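Local coordinates for protein phosphoacetylglucosamine mutase (Aspergillus lentulus, PDB 5O9X) that interconverts N-acetylglucosamine 6-phosphate and N-acetylglucosamine 1-phosphate, a phosphomutase reaction that probably proceeds through a bisphosphorylated sugar intermediate, at residues Q266-S271 with L291-D296; V335-A340 with K364-A369; V515-A520 with D526-R531. The protein carries 1 engineered substitution. One frame throughout, in Å; residues are numbered along the deposited sequence.

Contact 1: residues Q266-S271 with L291-D296; sequences QRAPPS and LYYFLD. Unlike the reference sequence in segment 291-296: Leu291 (reference Val).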
ATOM      1  N   GLN A 266      12.122  14.449   2.034  1.00 16.34           N
ATOM      2  CA  GLN A 266      12.941  14.229   3.255  1.00 16.63           C
ATOM      3  C   GLN A 266      12.926  15.434   4.208  1.00 18.52           C
ATOM      4  O   GLN A 266      13.994  15.964   4.593  1.00 17.05           O
ATOM      5  CB  GLN A 266      14.401  13.810   2.937  1.00 20.07           C
ATOM      6  CG  GLN A 266      14.429  12.477   2.147  1.00 20.06           C
ATOM      7  CD  GLN A 266      15.832  11.857   1.947  1.00 27.81           C
ATOM      8  OE1 GLN A 266      16.794  12.272   2.547  1.00 25.52           O
ATOM      9  NE2 GLN A 266      15.922  10.822   1.120  1.00 25.71           N
ATOM     10  N   ARG A 267      11.723  15.801   4.624  1.00 16.88           N
ATOM     11  CA  ARG A 267      11.505  16.969   5.508  1.00 18.02           C
ATOM     12  C   ARG A 267      10.080  16.849   6.006  1.00 16.67           C
ATOM     13  O   ARG A 267       9.219  16.158   5.368  1.00 17.05           O
ATOM     14  CB  ARG A 267      11.751  18.295   4.749  1.00 18.64           C
ATOM     15  CG  ARG A 267      10.760  18.587   3.621  1.00 22.37           C
ATOM     16  CD  ARG A 267      10.879  20.023   3.067  1.00 29.46           C
ATOM     17  NE  ARG A 267      10.438  20.893   4.164  1.00 41.73           N
ATOM     18  CZ  ARG A 267      10.245  22.213   4.119  1.00 48.70           C
ATOM     19  NH1 ARG A 267      10.445  22.901   3.009  1.00 47.45           N
ATOM     20  NH2 ARG A 267       9.825  22.831   5.216  1.00 47.11           N
ATOM     21  N   ALA A 268       9.799  17.534   7.113  1.00 16.40           N
ATOM     22  CA  ALA A 268       8.450  17.547   7.655  1.00 16.22           C
ATOM     23  C   ALA A 268       7.576  18.445   6.796  1.00 15.67           C
ATOM     24  O   ALA A 268       8.098  19.293   6.107  1.00 17.20           O
ATOM     25  CB  ALA A 268       8.440  18.016   9.105  1.00 16.34           C
ATOM     26  N   PRO A 269       6.238  18.284   6.884  1.00 16.04           N
ATOM     27  CA  PRO A 269       5.390  19.212   6.159  1.00 17.89           C
ATOM     28  C   PRO A 269       5.718  20.674   6.617  1.00 18.48           C
ATOM     29  O   PRO A 269       5.918  20.885   7.783  1.00 16.05           O
ATOM     30  CB  PRO A 269       3.975  18.834   6.611  1.00 17.18           C
ATOM     31  CG  PRO A 269       4.046  17.373   7.016  1.00 17.94           C
ATOM     32  CD  PRO A 269       5.453  17.246   7.616  1.00 16.61           C
ATOM     33  N   PRO A 270       5.784  21.635   5.695  1.00 19.13           N
ATOM     34  CA  PRO A 270       6.133  23.038   6.147  1.00 20.59           C
ATOM     35  C   PRO A 270       5.152  23.626   7.191  1.00 23.49           C
ATOM     36  O   PRO A 270       5.567  24.451   7.962  1.00 22.43           O
ATOM     37  CB  PRO A 270       6.047  23.867   4.884  1.00 24.20           C
ATOM     38  CG  PRO A 270       5.798  22.915   3.742  1.00 24.97           C
ATOM     39  CD  PRO A 270       5.612  21.520   4.238  1.00 20.54           C
ATOM     40  N   SER A 271       3.888  23.186   7.223  1.00 22.77           N
ATOM     41  CA  SER A 271       2.907  23.612   8.255  1.00 27.35           C
ATOM     42  C   SER A 271       3.045  22.884   9.600  1.00 25.15           C
ATOM     43  O   SER A 271       2.280  23.156  10.546  1.00 23.35           O
ATOM     44  CB  SER A 271       1.469  23.382   7.744  1.00 28.60           C
ATOM     45  OG  SER A 271       1.192  21.982   7.709  1.00 32.22           O
ATOM     46  N   LEU A 291       4.737   6.832   7.184  1.00 14.87           N
ATOM     47  CA  LEU A 291       6.040   6.923   7.873  1.00 16.84           C
ATOM     48  C   LEU A 291       6.156   7.755   9.034  1.00 16.10           C
ATOM     49  O   LEU A 291       5.291   8.537   9.289  1.00 18.28           O
ATOM     50  CB  LEU A 291       7.163   7.305   7.039  1.00 22.06           C
ATOM     51  CG  LEU A 291       7.300   8.161   5.933  1.00 25.34           C
ATOM     52  CD1 LEU A 291       7.022   6.892   5.100  1.00 18.51           C
ATOM     53  CD2 LEU A 291       6.338   9.313   6.138  1.00 19.28           C
ATOM     54  N   TYR A 292       7.249   7.558   9.743  1.00 15.03           N
ATOM     55  CA  TYR A 292       7.464   8.236  11.012  1.00 15.07           C
ATOM     56  C   TYR A 292       8.621   9.177  10.844  1.00 14.96           C
ATOM     57  O   TYR A 292       9.455   8.969   9.951  1.00 15.52           O
ATOM     58  CB  TYR A 292       7.892   7.126  12.076  1.00 14.38           C
ATOM     59  CG  TYR A 292       6.691   6.655  12.935  1.00 14.94           C
ATOM     60  CD1 TYR A 292       5.742   5.729  12.391  1.00 14.00           C
ATOM     61  CD2 TYR A 292       6.508   7.161  14.235  1.00 14.23           C
ATOM     62  CE1 TYR A 292       4.623   5.292  13.143  1.00 13.98           C
ATOM     63  CE2 TYR A 292       5.419   6.706  15.053  1.00 13.92           C
ATOM     64  CZ  TYR A 292       4.476   5.788  14.479  1.00 14.76           C
ATOM     65  OH  TYR A 292       3.429   5.274  15.235  1.00 15.33           O
ATOM     66  N   TYR A 293       8.750  10.162  11.752  1.00 15.89           N
ATOM     67  CA  TYR A 293       9.852  11.106  11.689  1.00 15.14           C
ATOM     68  C   TYR A 293       9.783  11.946  12.954  1.00 15.76           C
ATOM     69  O   TYR A 293       8.785  11.927  13.694  1.00 16.05           O
ATOM     70  CB  TYR A 293       9.777  12.045  10.439  1.00 14.12           C
ATOM     71  CG  TYR A 293       8.409  12.669  10.238  1.00 15.34           C
ATOM     72  CD1 TYR A 293       8.095  14.010  10.739  1.00 15.46           C
ATOM     73  CD2 TYR A 293       7.418  11.945   9.534  1.00 15.15           C
ATOM     74  CE1 TYR A 293       6.819  14.553  10.513  1.00 16.33           C
ATOM     75  CE2 TYR A 293       6.161  12.498   9.297  1.00 15.69           C
ATOM     76  CZ  TYR A 293       5.858  13.791   9.815  1.00 18.06           C
ATOM     77  OH  TYR A 293       4.596  14.309   9.538  1.00 16.83           O
ATOM     78  N   PHE A 294      10.899  12.601  13.261  1.00 16.61           N
ATOM     79  CA  PHE A 294      10.948  13.514  14.399  1.00 16.55           C
ATOM     80  C   PHE A 294      12.062  14.494  14.194  1.00 18.72           C
ATOM     81  O   PHE A 294      12.969  14.236  13.361  1.00 18.62           O
ATOM     82  CB  PHE A 294      11.185  12.716  15.742  1.00 17.42           C
ATOM     83  CG  PHE A 294      12.525  12.068  15.872  1.00 19.06           C
ATOM     84  CD1 PHE A 294      13.432  12.467  16.901  1.00 19.49           C
ATOM     85  CD2 PHE A 294      12.894  10.976  15.050  1.00 17.91           C
ATOM     86  CE1 PHE A 294      14.639  11.799  17.057  1.00 20.58           C
ATOM     87  CE2 PHE A 294      14.107  10.346  15.204  1.00 18.11           C
ATOM     88  CZ  PHE A 294      15.006  10.743  16.191  1.00 20.14           C
ATOM     89  N   LEU A 295      12.025  15.571  14.997  1.00 17.62           N
ATOM     90  CA  LEU A 295      13.159  16.507  15.084  1.00 19.53           C
ATOM     91  C   LEU A 295      14.028  16.051  16.260  1.00 20.61           C
ATOM     92  O   LEU A 295      13.499  15.896  17.366  1.00 22.13           O
ATOM     93  CB  LEU A 295      12.653  17.895  15.349  1.00 18.42           C
ATOM     94  CG  LEU A 295      11.856  18.447  14.170  1.00 20.32           C
ATOM     95  CD1 LEU A 295      10.997  19.639  14.610  1.00 23.92           C
ATOM     96  CD2 LEU A 295      12.723  18.798  12.959  1.00 23.16           C
ATOM     97  N   ASP A 296      15.298  15.759  16.010  1.00 19.91           N
ATOM     98  CA  ASP A 296      16.175  15.253  17.088  1.00 22.02           C
ATOM     99  C   ASP A 296      16.576  16.409  18.057  1.00 23.33           C
ATOM    100  O   ASP A 296      16.189  17.543  17.851  1.00 22.74           O
ATOM    101  CB  ASP A 296      17.383  14.415  16.546  1.00 23.86           C
ATOM    102  CG  ASP A 296      18.467  15.246  15.833  1.00 25.68           C
ATOM    103  OD1 ASP A 296      18.500  16.487  15.953  1.00 27.67           O
ATOM    104  OD2 ASP A 296      19.319  14.626  15.127  1.00 25.77           O
TER

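Contact 2: residues V335-A340 with K364-A369; sequences VQTAYA and KHLHHA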
ATOM      1  N   VAL A 335      10.954  -8.860   2.939  1.00 18.79           N
ATOM      2  CA  VAL A 335      10.867  -8.561   1.508  1.00 17.56           C
ATOM      3  C   VAL A 335      11.014  -7.057   1.360  1.00 17.81           C
ATOM      4  O   VAL A 335      10.361  -6.308   2.104  1.00 17.39           O
ATOM      5  CB  VAL A 335       9.513  -9.028   0.962  1.00 20.85           C
ATOM      6  CG1 VAL A 335       9.391  -8.725  -0.532  1.00 20.36           C
ATOM      7  CG2 VAL A 335       9.449 -10.580   1.149  1.00 21.68           C
ATOM      8  N   GLN A 336      11.870  -6.645   0.406  1.00 16.53           N
ATOM      9  CA  GLN A 336      12.158  -5.252   0.148  1.00 15.49           C
ATOM     10  C   GLN A 336      11.957  -4.975  -1.344  1.00 15.78           C
ATOM     11  O   GLN A 336      11.750  -5.926  -2.147  1.00 16.69           O
ATOM     12  CB  GLN A 336      13.598  -4.866   0.589  1.00 14.73           C
ATOM     13  CG  GLN A 336      13.877  -5.114   2.118  1.00 13.51           C
ATOM     14  CD  GLN A 336      15.177  -4.466   2.476  1.00 15.58           C
ATOM     15  OE1 GLN A 336      16.239  -4.853   1.985  1.00 18.65           O
ATOM     16  NE2 GLN A 336      15.131  -3.464   3.300  1.00 15.31           N
ATOM     17  N   THR A 337      12.039  -3.697  -1.721  1.00 15.40           N
ATOM     18  CA  THR A 337      12.286  -3.356  -3.137  1.00 14.28           C
ATOM     19  C   THR A 337      13.617  -2.597  -3.245  1.00 14.79           C
ATOM     20  O   THR A 337      14.258  -2.285  -2.229  1.00 16.01           O
ATOM     21  CB  THR A 337      11.123  -2.589  -3.800  1.00 14.08           C
ATOM     22  OG1 THR A 337      11.055  -1.212  -3.301  1.00 15.28           O
ATOM     23  CG2 THR A 337       9.771  -3.265  -3.386  1.00 13.58           C
ATOM     24  N   ALA A 338      13.963  -2.208  -4.470  1.00 13.78           N
ATOM     25  CA  ALA A 338      15.244  -1.563  -4.758  1.00 13.91           C
ATOM     26  C   ALA A 338      15.267  -0.147  -4.156  1.00 13.06           C
ATOM     27  O   ALA A 338      16.356   0.374  -3.950  1.00 14.73           O
ATOM     28  CB  ALA A 338      15.469  -1.558  -6.288  1.00 12.28           C
ATOM     29  N   TYR A 339      14.104   0.420  -3.771  1.00 11.39           N
ATOM     30  CA  TYR A 339      14.068   1.753  -3.172  1.00 12.02           C
ATOM     31  C   TYR A 339      14.519   1.674  -1.702  1.00 13.83           C
ATOM     32  O   TYR A 339      14.676   2.749  -1.068  1.00 14.45           O
ATOM     33  CB  TYR A 339      12.618   2.303  -3.196  1.00 12.67           C
ATOM     34  CG  TYR A 339      12.244   2.708  -4.620  1.00 12.50           C
ATOM     35  CD1 TYR A 339      12.798   3.868  -5.175  1.00 13.52           C
ATOM     36  CD2 TYR A 339      11.497   1.861  -5.425  1.00 14.55           C
ATOM     37  CE1 TYR A 339      12.526   4.241  -6.469  1.00 13.56           C
ATOM     38  CE2 TYR A 339      11.193   2.238  -6.742  1.00 14.75           C
ATOM     39  CZ  TYR A 339      11.770   3.405  -7.250  1.00 14.26           C
ATOM     40  OH  TYR A 339      11.563   3.769  -8.570  1.00 14.22           O
ATOM     41  N   ALA A 340      14.635   0.458  -1.121  1.00 13.31           N
ATOM     42  CA  ALA A 340      15.092   0.366   0.262  1.00 13.94           C
ATOM     43  C   ALA A 340      16.511   0.908   0.425  1.00 13.99           C
ATOM     44  O   ALA A 340      17.403   0.632  -0.407  1.00 15.26           O
ATOM     45  CB  ALA A 340      15.058  -1.079   0.778  1.00 13.64           C
ATOM     46  N   LYS A 364       1.586  -6.087  -4.613  1.00 21.17           N
ATOM     47  CA  LYS A 364       1.270  -7.394  -5.146  1.00 24.43           C
ATOM     48  C   LYS A 364       2.524  -8.275  -5.212  1.00 23.35           C
ATOM     49  O   LYS A 364       2.532  -9.425  -4.767  1.00 23.12           O
ATOM     50  CB  LYS A 364       0.539  -7.225  -6.518  1.00 28.19           C
ATOM     51  CG  LYS A 364       1.365  -6.533  -7.658  1.00 32.73           C
ATOM     52  CD  LYS A 364       0.484  -5.779  -8.684  1.00 39.70           C
ATOM     53  CE  LYS A 364       1.137  -5.504 -10.056  1.00 43.18           C
ATOM     54  NZ  LYS A 364       0.283  -4.667 -11.018  1.00 41.97           N
ATOM     55  N   HIS A 365       3.619  -7.725  -5.741  1.00 22.05           N
ATOM     56  CA  HIS A 365       4.897  -8.439  -5.809  1.00 22.05           C
ATOM     57  C   HIS A 365       5.520  -8.738  -4.449  1.00 23.02           C
ATOM     58  O   HIS A 365       6.158  -9.819  -4.256  1.00 20.81           O
ATOM     59  CB  HIS A 365       5.885  -7.612  -6.654  1.00 20.88           C
ATOM     60  CG  HIS A 365       5.354  -7.355  -8.036  1.00 23.95           C
ATOM     61  ND1 HIS A 365       5.105  -8.370  -8.936  1.00 26.38           N
ATOM     62  CD2 HIS A 365       5.040  -6.206  -8.670  1.00 24.85           C
ATOM     63  CE1 HIS A 365       4.659  -7.853 -10.068  1.00 27.93           C
ATOM     64  NE2 HIS A 365       4.601  -6.535  -9.932  1.00 24.64           N
ATOM     65  N   LEU A 366       5.445  -7.768  -3.522  1.00 19.34           N
ATOM     66  CA  LEU A 366       6.051  -8.039  -2.207  1.00 18.04           C
ATOM     67  C   LEU A 366       5.291  -9.137  -1.475  1.00 21.02           C
ATOM     68  O   LEU A 366       5.930  -9.951  -0.811  1.00 23.03           O
ATOM     69  CB  LEU A 366       6.098  -6.787  -1.257  1.00 15.83           C
ATOM     70  CG  LEU A 366       7.177  -5.745  -1.671  1.00 15.51           C
ATOM     71  CD1 LEU A 366       6.710  -4.764  -2.786  1.00 13.66           C
ATOM     72  CD2 LEU A 366       7.486  -4.871  -0.423  1.00 15.84           C
ATOM     73  N   HIS A 367       3.961  -9.073  -1.544  1.00 22.97           N
ATOM     74  CA  HIS A 367       3.057 -10.012  -0.865  1.00 28.35           C
ATOM     75  C   HIS A 367       3.360 -11.399  -1.393  1.00 27.11           C
ATOM     76  O   HIS A 367       3.582 -12.330  -0.595  1.00 25.93           O
ATOM     77  CB  HIS A 367       1.586  -9.692  -1.162  1.00 27.15           C
ATOM     78  CG  HIS A 367       0.625 -10.692  -0.584  1.00 35.32           C
ATOM     79  ND1 HIS A 367      -0.142 -11.535  -1.366  1.00 39.12           N
ATOM     80  CD2 HIS A 367       0.339 -11.009   0.709  1.00 37.82           C
ATOM     81  CE1 HIS A 367      -0.857 -12.324  -0.579  1.00 36.05           C
ATOM     82  NE2 HIS A 367      -0.566 -12.038   0.680  1.00 41.49           N
ATOM     83  N   HIS A 368       3.418 -11.510  -2.719  1.00 27.57           N
ATOM     84  CA  HIS A 368       3.854 -12.796  -3.392  1.00 28.97           C
ATOM     85  C   HIS A 368       5.101 -13.411  -2.819  1.00 29.88           C
ATOM     86  O   HIS A 368       5.098 -14.609  -2.521  1.00 31.32           O
ATOM     87  CB  HIS A 368       4.010 -12.655  -4.923  1.00 31.68           C
ATOM     88  CG  HIS A 368       4.271 -13.959  -5.650  1.00 39.62           C
ATOM     89  ND1 HIS A 368       5.545 -14.420  -5.957  1.00 46.16           N
ATOM     90  CD2 HIS A 368       3.410 -14.868  -6.186  1.00 44.44           C
ATOM     91  CE1 HIS A 368       5.458 -15.569  -6.614  1.00 43.90           C
ATOM     92  NE2 HIS A 368       4.175 -15.860  -6.773  1.00 45.01           N
ATOM     93  N   ALA A 369       6.185 -12.633  -2.662  1.00 25.48           N
ATOM     94  CA  ALA A 369       7.474 -13.164  -2.174  1.00 22.41           C
ATOM     95  C   ALA A 369       7.433 -13.501  -0.694  1.00 25.70           C
ATOM     96  O   ALA A 369       8.179 -14.402  -0.221  1.00 27.14           O
ATOM     97  CB  ALA A 369       8.624 -12.159  -2.436  1.00 20.36           C
TER

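Contact 3: residues V515-A520 with D526-R531; sequences VYAEAA and DDLATR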
ATOM      1  N   VAL A 515      14.148   8.302 -10.501  1.00 15.38           N
ATOM      2  CA  VAL A 515      15.565   8.028 -10.268  1.00 13.80           C
ATOM      3  C   VAL A 515      15.752   7.969  -8.763  1.00 14.40           C
ATOM      4  O   VAL A 515      15.365   8.911  -8.049  1.00 14.99           O
ATOM      5  CB  VAL A 515      16.446   9.147 -10.878  1.00 15.25           C
ATOM      6  CG1 VAL A 515      17.922   9.022 -10.427  1.00 15.70           C
ATOM      7  CG2 VAL A 515      16.317   9.084 -12.439  1.00 15.22           C
ATOM      8  N   TYR A 516      16.477   6.944  -8.347  1.00 12.90           N
ATOM      9  CA  TYR A 516      16.876   6.850  -6.947  1.00 13.06           C
ATOM     10  C   TYR A 516      18.401   6.797  -6.924  1.00 13.27           C
ATOM     11  O   TYR A 516      19.027   6.136  -7.773  1.00 13.81           O
ATOM     12  CB  TYR A 516      16.282   5.519  -6.411  1.00 12.28           C
ATOM     13  CG  TYR A 516      16.819   5.209  -4.996  1.00 13.11           C
ATOM     14  CD1 TYR A 516      16.244   5.844  -3.893  1.00 14.00           C
ATOM     15  CD2 TYR A 516      17.979   4.384  -4.800  1.00 13.09           C
ATOM     16  CE1 TYR A 516      16.738   5.601  -2.553  1.00 13.02           C
ATOM     17  CE2 TYR A 516      18.484   4.150  -3.464  1.00 13.01           C
ATOM     18  CZ  TYR A 516      17.855   4.778  -2.371  1.00 14.04           C
ATOM     19  OH  TYR A 516      18.345   4.606  -1.045  1.00 13.19           O
ATOM     20  N   ALA A 517      19.025   7.465  -5.931  1.00 13.53           N
ATOM     21  CA  ALA A 517      20.447   7.307  -5.741  1.00 15.41           C
ATOM     22  C   ALA A 517      20.706   7.305  -4.232  1.00 15.37           C
ATOM     23  O   ALA A 517      20.065   8.043  -3.522  1.00 14.78           O
ATOM     24  CB  ALA A 517      21.255   8.403  -6.453  1.00 14.88           C
ATOM     25  N   GLU A 518      21.663   6.514  -3.809  1.00 14.43           N
ATOM     26  CA  GLU A 518      22.222   6.594  -2.476  1.00 14.01           C
ATOM     27  C   GLU A 518      23.781   6.606  -2.601  1.00 15.31           C
ATOM     28  O   GLU A 518      24.347   6.101  -3.585  1.00 16.55           O
ATOM     29  CB  GLU A 518      21.711   5.464  -1.585  1.00 14.64           C
ATOM     30  CG  GLU A 518      22.110   4.068  -2.098  1.00 14.80           C
ATOM     31  CD  GLU A 518      21.531   2.921  -1.268  1.00 15.01           C
ATOM     32  OE1 GLU A 518      20.437   3.140  -0.641  1.00 17.25           O
ATOM     33  OE2 GLU A 518      22.124   1.792  -1.316  1.00 15.47           O
ATOM     34  N   ALA A 519      24.442   7.216  -1.620  1.00 15.72           N
ATOM     35  CA  ALA A 519      25.900   7.059  -1.510  1.00 16.95           C
ATOM     36  C   ALA A 519      26.292   7.314  -0.046  1.00 16.91           C
ATOM     37  O   ALA A 519      25.408   7.614   0.768  1.00 20.32           O
ATOM     38  CB  ALA A 519      26.594   8.054  -2.466  1.00 15.87           C
ATOM     39  N   ALA A 520      27.592   7.335   0.267  1.00 19.34           N
ATOM     40  CA  ALA A 520      28.007   7.464   1.675  1.00 17.76           C
ATOM     41  C   ALA A 520      27.865   8.848   2.228  1.00 21.28           C
ATOM     42  O   ALA A 520      27.806   9.030   3.442  1.00 19.51           O
ATOM     43  CB  ALA A 520      29.462   6.987   1.808  1.00 17.95           C
ATOM     44  N   ASP A 526      23.568  13.326  -3.925  1.00 16.42           N
ATOM     45  CA  ASP A 526      22.902  14.323  -4.756  1.00 19.18           C
ATOM     46  C   ASP A 526      23.536  14.413  -6.148  1.00 19.82           C
ATOM     47  O   ASP A 526      22.836  14.604  -7.154  1.00 20.86           O
ATOM     48  CB  ASP A 526      23.033  15.702  -4.049  1.00 21.30           C
ATOM     49  CG  ASP A 526      22.062  15.824  -2.827  1.00 25.37           C
ATOM     50  OD1 ASP A 526      21.165  14.992  -2.702  1.00 27.17           O
ATOM     51  OD2 ASP A 526      22.189  16.731  -2.025  1.00 26.31           O
ATOM     52  N   ASP A 527      24.864  14.283  -6.188  1.00 17.68           N
ATOM     53  CA  ASP A 527      25.554  14.357  -7.494  1.00 18.29           C
ATOM     54  C   ASP A 527      25.192  13.168  -8.376  1.00 17.04           C
ATOM     55  O   ASP A 527      24.878  13.311  -9.562  1.00 16.77           O
ATOM     56  CB  ASP A 527      27.059  14.358  -7.243  1.00 15.33           C
ATOM     57  CG  ASP A 527      27.871  14.769  -8.477  1.00 19.91           C
ATOM     58  OD1 ASP A 527      27.351  15.640  -9.202  1.00 18.41           O
ATOM     59  OD2 ASP A 527      29.002  14.211  -8.672  1.00 20.15           O
ATOM     60  N   LEU A 528      25.173  11.983  -7.771  1.00 13.47           N
ATOM     61  CA  LEU A 528      24.845  10.768  -8.522  1.00 13.90           C
ATOM     62  C   LEU A 528      23.408  10.878  -9.034  1.00 14.58           C
ATOM     63  O   LEU A 528      23.138  10.623 -10.225  1.00 15.56           O
ATOM     64  CB  LEU A 528      25.030   9.536  -7.603  1.00 14.50           C
ATOM     65  CG  LEU A 528      24.632   8.193  -8.249  1.00 13.02           C
ATOM     66  CD1 LEU A 528      25.259   7.858  -9.619  1.00 13.51           C
ATOM     67  CD2 LEU A 528      25.017   7.082  -7.189  1.00 14.12           C
ATOM     68  N   ALA A 529      22.488  11.310  -8.176  1.00 15.65           N
ATOM     69  CA  ALA A 529      21.067  11.382  -8.582  1.00 15.04           C
ATOM     70  C   ALA A 529      20.911  12.384  -9.734  1.00 15.34           C
ATOM     71  O   ALA A 529      20.192  12.102 -10.678  1.00 14.23           O
ATOM     72  CB  ALA A 529      20.214  11.874  -7.413  1.00 16.06           C
ATOM     73  N   THR A 530      21.603  13.533  -9.648  1.00 14.03           N
ATOM     74  CA  THR A 530      21.421  14.574 -10.661  1.00 14.91           C
ATOM     75  C   THR A 530      22.032  14.087 -11.980  1.00 15.36           C
ATOM     76  O   THR A 530      21.461  14.309 -13.069  1.00 16.35           O
ATOM     77  CB  THR A 530      22.103  15.877 -10.241  1.00 16.09           C
ATOM     78  OG1 THR A 530      21.470  16.363  -9.068  1.00 16.96           O
ATOM     79  CG2 THR A 530      21.962  17.030 -11.351  1.00 19.27           C
ATOM     80  N   ARG A 531      23.222  13.482 -11.936  1.00 15.46           N
ATOM     81  CA  ARG A 531      23.859  13.008 -13.188  1.00 14.96           C
ATOM     82  C   ARG A 531      23.067  11.891 -13.881  1.00 14.47           C
ATOM     83  O   ARG A 531      22.908  11.851 -15.168  1.00 13.04           O
ATOM     84  CB  ARG A 531      25.336  12.521 -12.924  1.00 13.43           C
ATOM     85  CG  ARG A 531      26.228  13.688 -12.551  1.00 13.45           C
ATOM     86  CD  ARG A 531      27.606  13.155 -12.168  1.00 14.17           C
ATOM     87  NE  ARG A 531      28.582  14.199 -11.761  1.00 15.93           N
ATOM     88  CZ  ARG A 531      29.503  14.737 -12.594  1.00 18.02           C
ATOM     89  NH1 ARG A 531      29.542  14.424 -13.904  1.00 14.77           N
ATOM     90  NH2 ARG A 531      30.366  15.610 -12.121  1.00 16.24           N
TER

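Contact 1: residues Q266-S271 with L291-D296
With chi1 at 48°, Tyr293 carries its ring between its own backbone N and carbonyl carbon, and from there the phenol reaches across to Ala268 and Pro269. Tyr293 already projects toward the loop 266-271 from its backbone, and chi2 of 96° sets the ring roughly perpendicular to the plane of the CA, CB and CG atoms. Two small apolar groups receive it. The methyl of Ala268 lies beside the ring, with CB 4.1 Å from Tyr293 CE1. Pro269 meets the far end: its CD stands 3.6 Å from Tyr293 OH and also touches CZ, while its CG lies a little further from the same oxygen. Ala268 CB and Pro269 CD approach the ring obliquely, so this is van der Waals contact rather than stacking. Alanine offers one methyl, enough to touch the ring while letting the loop lie close to it, and proline presents a rigid ring on a stretch without regular secondary structure. Tyrosine can be buried here because its polar tip has a partner: Tyr293 OH is hydrogen-bonded to Ser282 OG on the adjacent strand, which fixes where the phenol ends. Within the loop, Arg267 NE makes a weak bond of 3.4 Å to Ala268 O. The contact thus lays the loop that follows helix 259-265 over strand 290-295 of a mixed sheet. Val262 of that helix touches both Pro269 and Tyr293, Phe301 of strand 301-304 packs on Ala268, and Asp215 of strand 212-215 adjoins both Pro269 and Tyr293.

Contact 2: residues V335-A340 with K364-A369
Val335 and Leu366, which bury the most surface here, meet where strand 332-337 runs beneath helix 363-370. Val335 points at the helix and lays its two methyls along the near face. CG1, anti to the backbone N (chi1 180°), lies 3.7 Å from Leu366 O and also touches the leucine side chain; CG2 rests on Ala369, 4.0 Å from its C. A beta-branched residue serves well on a strand and here spans Leu366 and Ala369, three residues apart on one side of the helix. Ala369 offers just a methyl, so the strand can come close: its CB is 4.0 Å from Val335 CG1. Leu366 extends further along the strand and crosses Thr337 at about a right angle. There Leu366 CD1 presses on Thr337 CG2 at 3.5 Å, tighter than usual for two carbons. Thr337 divides its roles: the methyl faces the leucine, whereas OG1 accepts a weak bond from Tyr339 N in the type I turn from Thr337 to Ala340, closed by Ala340 N to Thr337 O at 3.0 Å. The short strand and helix axes pass 8.4 Å apart and run nearly antiparallel, at 151°. Thr359 and Tyr378, on the strands flanking 332-337, add to the same layer. This is the helix-on-sheet packing of the alpha/beta domains of phosphohexomutases, here in the third domain, where the Leu366 side chain lies about 6 Å from the bound glucose 1,6-bisphosphate.

Contact 3: residues V515-A520 with D526-R531
Apolar contact joins the two segments, and it centres on Ala517, whose methyl points at the helix and sits against Ala529 and Leu528. Ala517 CB lies 3.6 Å from Ala529 N and touches the Ala529 methyl too, a closeness that two alanines permit: the short axes are only 7.1 Å apart. Leu528, with CG anti to its N (chi1 176°), closes over one side of that methyl, its CG 3.8 Å from Ala517 CB. The branch carbon CD2 of Leu528 continues to Glu518 O, at 3.8 Å. At the other end, Val515 brings CG1 against Ala529 O.

The polar bonds do not join the two segments. On the sheet's opposite face, Tyr516 OH donates to Glu518 OE1 at 2.6 Å, on the carboxylate's anti side but tilted 24° out of its plane. Gly342 N also bonds OE1, and Arg501 forms a salt bridge with OE2, which keeps a buried acid paired. Along the helix, Arg531 NE forms a salt bridge of 3.1 Å with Asp527 OD2, its one N-H shared weakly between OD1 and OD2; Tyr497 OH is a second partner of OD2.

Strand 513-518 is the middle of a three-stranded antiparallel sheet, and residues 526-531 of helix 522-539 run at 155° to strand residues 515-518, nearly antiparallel. Such a helix packed on an antiparallel sheet belongs to the C-terminal domain of phosphohexomutases, a domain assigned to the TBP-like clan.

In the fold
All three contacts are buried and apolar across their segments, yet they join different elements. Contact 1 sets a loop on a sheet strand, with one aromatic ring doing most of the work; contacts 2 and 3 each place a helix over a strand, nearly antiparallel. Contact 3 centres on an alanine pair and its axes are closer, while branched Val335 and Leu366 carry most of contact 2. Contact 2 is nearest the centre of the chain and the bound sugar bisphosphate; contact 3 lies furthest out, with an Asp527-Arg531 salt bridge along its helix. Contacts 2 and 3 touch across two family domains, where Tyr339 O packs on Tyr516 CE1. Contact 1 touches neither.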